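Exopolyphosphatase-related protein (PDB 3LLV) probably binds NAD(P) through this Rossmann-type TrkA-N domain, one piece of a longer protein that belongs to the DHH family and may bind nucleic acid. Local coordinates at residues Leu119-Val123 against Ala124-Lys128. Residues are numbered along the deposited sequence; the frame is centred on the assembly and turned at random.
Sequences LVVLV and ADAVK
One water joins Leu122 to Asp125: its oxygen accepts from Leu122 N (2.9 Å) and donates to Asp125 OD2 (3.0 Å) and Val120 O (3.2 Å). The carboxylate thus reaches back from the first turn of the helix to the last residues of the strand, tying itself to two backbone groups through one water. With CG lying beside the backbone N (chi1 -76°), the Asp125 carboxylate passes obliquely over Leu122, OD2 resting 3.7 Å from Leu122 CD1. OD1 turns to Lys128 NZ, a long salt bridge of 3.8 Å one helical turn on. A leucine in place of Asp125 would probably leave the water without its third partner and Lys128 without its nearby countercharge. Helical bonding starts at the strand's end: Ala126 N donates to Leu122 O at 3.1 Å and Val127 N to Val123 O at 2.9 Å, both nearly straight. Apolar contact is light, with Val121 CG1 4.3 Å from Ala126 CB. Strand 119-122 pairs with strand 99-103, Val121 bonding to both Val101 and Val103. Leu122 takes the N-cap position, and the chain passes without a loop from an edge strand of the parallel Rossmann sheet into its C-terminal helix.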
ATOM      1  N   LEU A 119     -10.103   3.570  -3.301  1.00  8.72           N
ATOM      2  CA  LEU A 119     -10.719   2.985  -2.116  1.00  8.72           C
ATOM      3  C   LEU A 119      -9.889   3.373  -0.902  1.00  9.36           C
ATOM      4  O   LEU A 119      -8.665   3.448  -0.983  1.00  9.50           O
ATOM      5  CB  LEU A 119     -10.783   1.470  -2.194  1.00  9.53           C
ATOM      6  CG  LEU A 119     -11.726   0.880  -3.234  1.00 10.43           C
ATOM      7  CD1 LEU A 119     -11.614  -0.654  -3.260  1.00 13.79           C
ATOM      8  CD2 LEU A 119     -13.197   1.304  -2.989  1.00 12.58           C
ATOM      9  N   VAL A 120     -10.592   3.630   0.195  1.00 10.08           N
ATOM     10  CA  VAL A 120      -9.993   3.853   1.490  1.00 10.27           C
ATOM     11  C   VAL A 120     -10.269   2.651   2.408  1.00 11.43           C
ATOM     12  O   VAL A 120     -11.417   2.214   2.538  1.00 12.55           O
ATOM     13  CB  VAL A 120     -10.487   5.173   2.089  1.00 10.60           C
ATOM     14  CG1 VAL A 120     -10.167   5.251   3.606  1.00 11.39           C
ATOM     15  CG2 VAL A 120      -9.875   6.333   1.323  1.00 11.13           C
ATOM     16  N   VAL A 121      -9.219   2.116   3.030  1.00 11.38           N
ATOM     17  CA  VAL A 121      -9.392   1.111   4.074  1.00 11.40           C
ATOM     18  C   VAL A 121      -9.228   1.863   5.392  1.00 10.63           C
ATOM     19  O   VAL A 121      -8.117   2.235   5.753  1.00 10.42           O
ATOM     20  CB  VAL A 121      -8.350  -0.002   3.938  1.00 12.35           C
ATOM     21  CG1 VAL A 121      -8.300  -0.898   5.206  1.00 13.49           C
ATOM     22  CG2 VAL A 121      -8.645  -0.852   2.697  1.00 12.96           C
ATOM     23  N   LEU A 122     -10.321   2.111   6.065  1.00 10.05           N
ATOM     24  CA  LEU A 122     -10.248   2.718   7.369  1.00  9.87           C
ATOM     25  C   LEU A 122      -9.908   1.668   8.390  1.00  8.79           C
ATOM     26  O   LEU A 122     -10.548   0.705   8.447  1.00  9.08           O
ATOM     27  CB  LEU A 122     -11.599   3.315   7.762  1.00 10.49           C
ATOM     28  CG  LEU A 122     -11.966   4.665   7.182  1.00 12.47           C
ATOM     29  CD1 LEU A 122     -13.391   5.046   7.607  1.00 15.62           C
ATOM     30  CD2 LEU A 122     -11.032   5.701   7.645  1.00 14.96           C
ATOM     31  N   VAL A 123      -8.927   1.935   9.225  1.00  8.11           N
ATOM     32  CA  VAL A 123      -8.464   0.941  10.197  1.00  8.17           C
ATOM     33  C   VAL A 123      -9.629   0.492  11.081  1.00  8.56           C
ATOM     34  O   VAL A 123      -9.827  -0.708  11.285  1.00  9.08           O
ATOM     35  CB  VAL A 123      -7.247   1.438  10.978  1.00  9.89           C
ATOM     36  CG1 VAL A 123      -6.858   0.436  12.092  1.00 10.98           C
ATOM     37  CG2 VAL A 123      -6.092   1.568   9.990  1.00  7.91           C
ATOM     38  N   ALA A 124     -10.438   1.449  11.530  1.00  9.29           N
ATOM     39  CA  ALA A 124     -11.537   1.129  12.443  1.00  9.45           C
ATOM     40  C   ALA A 124     -12.541   0.198  11.773  1.00 10.02           C
ATOM     41  O   ALA A 124     -13.057  -0.703  12.412  1.00 10.72           O
ATOM     42  CB  ALA A 124     -12.232   2.375  12.938  1.00 10.89           C
ATOM     43  N   ASP A 125     -12.840   0.442  10.500  1.00  9.40           N
ATOM     44  CA  ASP A 125     -13.727  -0.458   9.731  1.00 10.66           C
ATOM     45  C   ASP A 125     -13.145  -1.872   9.593  1.00 10.27           C
ATOM     46  O   ASP A 125     -13.869  -2.863   9.731  1.00 10.18           O
ATOM     47  CB  ASP A 125     -13.982   0.079   8.310  1.00 11.20           C
ATOM     48  CG  ASP A 125     -14.956   1.229   8.263  1.00 16.03           C
ATOM     49  OD1 ASP A 125     -15.562   1.585   9.305  1.00 17.23           O
ATOM     50  OD2 ASP A 125     -15.113   1.794   7.147  1.00 18.02           O
ATOM     51  N   ALA A 126     -11.849  -1.954   9.274  1.00  9.84           N
ATOM     52  CA  ALA A 126     -11.156  -3.233   9.139  1.00  8.92           C
ATOM     53  C   ALA A 126     -11.182  -4.029  10.452  1.00  8.94           C
ATOM     54  O   ALA A 126     -11.455  -5.234  10.479  1.00  7.43           O
ATOM     55  CB  ALA A 126      -9.712  -2.989   8.650  1.00  8.73           C
ATOM     56  N   VAL A 127     -10.956  -3.322  11.551  1.00  8.87           N
ATOM     57  CA  VAL A 127     -10.967  -3.939  12.883  1.00  8.90           C
ATOM     58  C   VAL A 127     -12.392  -4.390  13.231  1.00  8.74           C
ATOM     59  O   VAL A 127     -12.614  -5.516  13.690  1.00  7.94           O
ATOM     60  CB  VAL A 127     -10.394  -2.980  13.934  1.00  8.41           C
ATOM     61  CG1 VAL A 127     -10.694  -3.472  15.365  1.00  7.91           C
ATOM     62  CG2 VAL A 127      -8.851  -2.877  13.746  1.00  7.08           C
ATOM     63  N   LYS A 128     -13.369  -3.506  13.007  1.00  9.46           N
ATOM     64  CA  LYS A 128     -14.763  -3.867  13.263  1.00  9.24           C
ATOM     65  C   LYS A 128     -15.123  -5.151  12.500  1.00  8.86           C
ATOM     66  O   LYS A 128     -15.677  -6.066  13.087  1.00  8.99           O
ATOM     67  CB  LYS A 128     -15.676  -2.717  12.844  1.00  8.36           C
ATOM     68  CG  LYS A 128     -17.186  -2.978  12.949  1.00 10.58           C
ATOM     69  CD  LYS A 128     -17.970  -1.806  12.344  1.00 13.86           C
ATOM     70  CE  LYS A 128     -18.014  -1.870  10.819  1.00 14.14           C
ATOM     71  NZ  LYS A 128     -18.503  -0.617  10.234  1.00 16.48           N
TER
HETATM   72  O   HOH W   1     -12.942   1.200   5.190  1.00 16.21           O